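PDB 4W8Z: CRISPR system Cmr subunit Cmr1-1, which binds RNA and, together with Cmr6, caps the type III-B Cmr ribonucleoprotein complex that defends Pyrococcus furiosus against invading nucleic acids. Local coordinates for residues 136-148 against 194-206. Residues are numbered along the deposited sequence; the frame is centred on the assembly and turned at random.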
loop_
_atom_site.group_PDB
_atom_site.type_symbol
_atom_site.label_atom_id
_atom_site.label_comp_id
_atom_site.label_asym_id
_atom_site.label_seq_id
_atom_site.Cartn_x
_atom_site.Cartn_y
_atom_site.Cartn_z
ATOM N N GLU A 136 -16.117 21.572 -3.511
ATOM C CA GLU A 136 -14.729 21.723 -3.928
ATOM C C GLU A 136 -13.800 21.123 -2.877
ATOM O O GLU A 136 -12.814 20.464 -3.204
ATOM C CB GLU A 136 -14.391 23.198 -4.162
ATOM C CG GLU A 136 -13.122 23.424 -4.972
ATOM C CD GLU A 136 -12.634 24.862 -4.916
ATOM O OE1 GLU A 136 -12.756 25.576 -5.935
ATOM O OE2 GLU A 136 -12.121 25.276 -3.854
ATOM N N ARG A 137 -14.129 21.365 -1.612
ATOM C CA ARG A 137 -13.385 20.821 -0.482
ATOM C C ARG A 137 -13.322 19.298 -0.563
ATOM O O ARG A 137 -12.275 18.693 -0.338
ATOM C CB ARG A 137 -14.037 21.258 0.832
ATOM C CG ARG A 137 -13.088 21.844 1.864
ATOM C CD ARG A 137 -13.860 22.474 3.014
ATOM N NE ARG A 137 -14.856 21.560 3.568
ATOM C CZ ARG A 137 -14.684 20.843 4.673
ATOM N NH1 ARG A 137 -13.553 20.938 5.360
ATOM N NH2 ARG A 137 -15.648 20.035 5.098
ATOM N N VAL A 138 -14.453 18.688 -0.908
ATOM C CA VAL A 138 -14.567 17.236 -0.970
ATOM C C VAL A 138 -13.812 16.630 -2.155
ATOM O O VAL A 138 -13.065 15.668 -1.985
ATOM C CB VAL A 138 -16.048 16.801 -1.035
ATOM C CG1 VAL A 138 -16.163 15.353 -1.473
ATOM C CG2 VAL A 138 -16.718 17.001 0.315
ATOM N N ILE A 139 -13.996 17.191 -3.346
ATOM C CA ILE A 139 -13.382 16.628 -4.546
ATOM C C ILE A 139 -11.856 16.733 -4.482
ATOM O O ILE A 139 -11.146 15.877 -5.015
ATOM C CB ILE A 139 -13.911 17.313 -5.835
ATOM C CG1 ILE A 139 -13.555 16.494 -7.074
ATOM C CG2 ILE A 139 -13.386 18.732 -5.975
ATOM C CD1 ILE A 139 -14.526 15.383 -7.364
ATOM N N LYS A 140 -11.350 17.766 -3.810
ATOM C CA LYS A 140 -9.912 17.918 -3.620
ATOM C C LYS A 140 -9.383 16.785 -2.753
ATOM O O LYS A 140 -8.375 16.158 -3.078
ATOM C CB LYS A 140 -9.581 19.266 -2.980
ATOM C CG LYS A 140 -9.607 20.450 -3.931
ATOM C CD LYS A 140 -9.120 21.709 -3.222
ATOM C CE LYS A 140 -8.996 22.883 -4.178
ATOM N NZ LYS A 140 -8.317 24.051 -3.550
ATOM N N LEU A 141 -10.085 16.520 -1.655
ATOM C CA LEU A 141 -9.703 15.467 -0.723
ATOM C C LEU A 141 -9.834 14.068 -1.333
ATOM O O LEU A 141 -9.063 13.165 -1.011
ATOM C CB LEU A 141 -10.545 15.566 0.550
ATOM C CG LEU A 141 -10.271 16.792 1.420
ATOM C CD1 LEU A 141 -11.308 16.915 2.517
ATOM C CD2 LEU A 141 -8.877 16.711 2.004
ATOM N N ALA A 142 -10.814 13.893 -2.211
ATOM C CA ALA A 142 -11.003 12.621 -2.896
ATOM C C ALA A 142 -9.838 12.345 -3.842
ATOM O O ALA A 142 -9.293 11.242 -3.870
ATOM C CB ALA A 142 -12.323 12.615 -3.654
ATOM N N THR A 143 -9.457 13.361 -4.610
ATOM C CA THR A 143 -8.371 13.233 -5.576
ATOM C C THR A 143 -7.025 13.025 -4.881
ATOM O O THR A 143 -6.210 12.210 -5.320
ATOM C CB THR A 143 -8.308 14.468 -6.500
ATOM O OG1 THR A 143 -9.330 14.360 -7.498
ATOM C CG2 THR A 143 -6.964 14.568 -7.193
ATOM N N LEU A 144 -6.803 13.749 -3.790
ATOM C CA LEU A 144 -5.595 13.561 -2.995
ATOM C C LEU A 144 -5.495 12.122 -2.510
ATOM O O LEU A 144 -4.424 11.516 -2.554
ATOM C CB LEU A 144 -5.573 14.526 -1.812
ATOM C CG LEU A 144 -5.094 15.941 -2.142
ATOM C CD1 LEU A 144 -5.442 16.897 -1.029
ATOM C CD2 LEU A 144 -3.596 15.949 -2.397
ATOM N N SER A 145 -6.621 11.578 -2.055
ATOM C CA SER A 145 -6.686 10.184 -1.624
ATOM C C SER A 145 -6.255 9.237 -2.732
ATOM O O SER A 145 -5.393 8.379 -2.524
ATOM C CB SER A 145 -8.098 9.833 -1.171
ATOM O OG SER A 145 -8.447 10.574 -0.019
ATOM N N LEU A 146 -6.857 9.398 -3.906
ATOM C CA LEU A 146 -6.532 8.566 -5.059
ATOM C C LEU A 146 -5.077 8.738 -5.478
ATOM O O LEU A 146 -4.410 7.760 -5.824
ATOM C CB LEU A 146 -7.453 8.886 -6.235
ATOM C CG LEU A 146 -7.148 8.163 -7.547
ATOM C CD1 LEU A 146 -7.127 6.660 -7.358
ATOM C CD2 LEU A 146 -8.175 8.542 -8.577
ATOM N N TRP A 147 -4.597 9.979 -5.452
ATOM C CA TRP A 147 -3.191 10.261 -5.722
ATOM C C TRP A 147 -2.302 9.456 -4.780
ATOM O O TRP A 147 -1.297 8.884 -5.203
ATOM C CB TRP A 147 -2.889 11.754 -5.573
ATOM C CG TRP A 147 -1.463 12.110 -5.901
ATOM C CD1 TRP A 147 -0.992 12.599 -7.090
ATOM C CD2 TRP A 147 -0.323 11.996 -5.037
ATOM N NE1 TRP A 147 0.368 12.801 -7.016
ATOM C CE2 TRP A 147 0.803 12.436 -5.769
ATOM C CE3 TRP A 147 -0.145 11.566 -3.716
ATOM C CZ2 TRP A 147 2.087 12.455 -5.227
ATOM C CZ3 TRP A 147 1.133 11.584 -3.178
ATOM C CH2 TRP A 147 2.232 12.027 -3.934
ATOM N N ALA A 148 -2.680 9.425 -3.504
ATOM C CA ALA A 148 -1.916 8.714 -2.482
ATOM C C ALA A 148 -1.969 7.203 -2.702
ATOM O O ALA A 148 -0.968 6.503 -2.525
ATOM C CB ALA A 148 -2.427 9.068 -1.091
ATOM N N SER A 194 6.403 16.133 -4.031
ATOM C CA SER A 194 4.966 15.906 -4.088
ATOM C C SER A 194 4.412 15.496 -2.733
ATOM O O SER A 194 3.342 15.953 -2.332
ATOM C CB SER A 194 4.629 14.842 -5.127
ATOM O OG SER A 194 4.877 15.316 -6.438
ATOM N N LEU A 195 5.137 14.633 -2.028
ATOM C CA LEU A 195 4.708 14.209 -0.698
ATOM C C LEU A 195 4.592 15.397 0.248
ATOM O O LEU A 195 3.620 15.509 0.991
ATOM C CB LEU A 195 5.668 13.173 -0.115
ATOM C CG LEU A 195 5.680 11.804 -0.799
ATOM C CD1 LEU A 195 6.397 10.783 0.057
ATOM C CD2 LEU A 195 4.263 11.347 -1.104
ATOM N N LYS A 196 5.579 16.285 0.208
ATOM C CA LYS A 196 5.547 17.496 1.017
ATOM C C LYS A 196 4.339 18.353 0.645
ATOM O O LYS A 196 3.630 18.862 1.515
ATOM C CB LYS A 196 6.842 18.288 0.837
ATOM C CG LYS A 196 7.107 19.334 1.913
ATOM C CD LYS A 196 7.191 20.732 1.315
ATOM C CE LYS A 196 7.817 21.716 2.290
ATOM N NZ LYS A 196 9.262 21.418 2.516
ATOM N N ARG A 197 4.110 18.499 -0.655
ATOM C CA ARG A 197 2.987 19.271 -1.163
ATOM C C ARG A 197 1.646 18.700 -0.702
ATOM O O ARG A 197 0.779 19.439 -0.232
ATOM C CB ARG A 197 3.044 19.326 -2.688
ATOM C CG ARG A 197 1.779 19.834 -3.355
ATOM C CD ARG A 197 1.491 21.271 -2.973
ATOM N NE ARG A 197 2.701 22.087 -2.953
ATOM C CZ ARG A 197 3.235 22.665 -4.022
ATOM N NH1 ARG A 197 2.675 22.513 -5.213
ATOM N NH2 ARG A 197 4.336 23.388 -3.898
ATOM N N VAL A 198 1.484 17.385 -0.841
ATOM C CA VAL A 198 0.242 16.712 -0.469
ATOM C C VAL A 198 -0.012 16.867 1.026
ATOM O O VAL A 198 -1.143 17.096 1.458
ATOM C CB VAL A 198 0.270 15.208 -0.837
ATOM C CG1 VAL A 198 -0.914 14.478 -0.217
ATOM C CG2 VAL A 198 0.288 15.022 -2.352
ATOM N N LEU A 199 1.051 16.757 1.814
ATOM C CA LEU A 199 0.938 16.954 3.249
ATOM C C LEU A 199 0.479 18.381 3.535
ATOM O O LEU A 199 -0.538 18.589 4.189
ATOM C CB LEU A 199 2.267 16.668 3.947
ATOM C CG LEU A 199 2.137 16.333 5.431
ATOM C CD1 LEU A 199 1.526 14.945 5.605
ATOM C CD2 LEU A 199 3.484 16.450 6.145
ATOM N N ASP A 200 1.219 19.357 3.013
ATOM C CA ASP A 200 0.952 20.772 3.262
ATOM C C ASP A 200 -0.440 21.227 2.833
ATOM O O ASP A 200 -1.092 21.989 3.544
ATOM C CB ASP A 200 2.000 21.629 2.556
ATOM C CG ASP A 200 3.360 21.536 3.208
ATOM O OD1 ASP A 200 3.416 21.283 4.428
ATOM O OD2 ASP A 200 4.371 21.722 2.501
ATOM N N VAL A 201 -0.893 20.768 1.672
ATOM C CA VAL A 201 -2.198 21.167 1.151
ATOM C C VAL A 201 -3.362 20.580 1.957
ATOM O O VAL A 201 -4.324 21.284 2.272
ATOM C CB VAL A 201 -2.340 20.760 -0.329
ATOM C CG1 VAL A 201 -3.796 20.670 -0.728
ATOM C CG2 VAL A 201 -1.613 21.749 -1.210
ATOM N N THR A 202 -3.260 19.299 2.299
ATOM C CA THR A 202 -4.322 18.592 3.012
ATOM C C THR A 202 -4.709 19.293 4.310
ATOM O O THR A 202 -5.888 19.360 4.659
ATOM C CB THR A 202 -3.906 17.140 3.331
ATOM O OG1 THR A 202 -3.503 16.483 2.123
ATOM C CG2 THR A 202 -5.058 16.373 3.959
ATOM N N GLY A 203 -3.715 19.827 5.014
ATOM C CA GLY A 203 -3.964 20.562 6.239
ATOM C C GLY A 203 -4.821 21.793 6.006
ATOM O O GLY A 203 -5.779 22.041 6.741
ATOM N N GLU A 204 -4.472 22.560 4.974
ATOM C CA GLU A 204 -5.183 23.790 4.635
ATOM C C GLU A 204 -6.660 23.536 4.353
ATOM O O GLU A 204 -7.525 24.276 4.815
ATOM C CB GLU A 204 -4.522 24.468 3.429
ATOM C CG GLU A 204 -3.187 25.129 3.741
ATOM C CD GLU A 204 -2.463 25.616 2.498
ATOM O OE1 GLU A 204 -3.102 25.702 1.426
ATOM O OE2 GLU A 204 -1.249 25.905 2.593
ATOM N N ILE A 205 -6.940 22.475 3.607
ATOM C CA ILE A 205 -8.306 22.137 3.221
ATOM C C ILE A 205 -9.164 21.776 4.440
ATOM O O ILE A 205 -10.388 21.903 4.411
ATOM C CB ILE A 205 -8.308 20.972 2.195
ATOM C CG1 ILE A 205 -7.451 21.337 0.978
ATOM C CG2 ILE A 205 -9.715 20.626 1.749
ATOM C CD1 ILE A 205 -7.329 20.228 -0.042
ATOM N N LEU A 206 -8.510 21.361 5.522
ATOM C CA LEU A 206 -9.209 20.956 6.740
ATOM C C LEU A 206 -9.223 22.052 7.810
ATOM O O LEU A 206 -9.950 21.954 8.799
ATOM C CB LEU A 206 -8.568 19.693 7.321
ATOM C CG LEU A 206 -8.451 18.450 6.435
ATOM C CD1 LEU A 206 -7.487 17.455 7.058
ATOM C CD2 LEU A 206 -9.808 17.806 6.213
#
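Ile-205 and Leu-144 are the two knobs of this helix pair, each set in a hollow of the opposite helix. Ile-205 fills the hole bounded by Arg-137, Lys-140, Leu-141 and Leu-144: its CG2 lies 3.6 Å from Arg-137 CG, while CD1 runs out along the other branch to Lys-140 CB at 3.8 Å. In return Leu-144 drops among Val-198, Val-201, Thr-202 and Ile-205, and the two knobs meet tip to tip, CD1 to CD1, at 4.0 Å. Thr-202 OG1, hydrogen-bonded to Val-198 O of its own helix, also lines the hollow against Leu-144 CD1. Farther along, Trp-147 reaches its indole to the neighbouring helix at Ser-194, Leu-195 and Val-198, with CG anti to the backbone N (chi1 -177°). Val-198 CG2 sits over one face of the Trp-147 six-membered ring, 3.8 Å from its centroid, a CH-pi contact, while Leu-195 CD2 abuts the ring edge in plane at CH2. Helix 136-152 also lies on strands 8-16 and 126-133, sandwiched between that sheet and helix 188-206. The motif is a near-antiparallel helix pair (153°) with knobs-into-holes packing, whose inner helix 136-152 lies on the antiparallel sheet of a RAMP-superfamily domain.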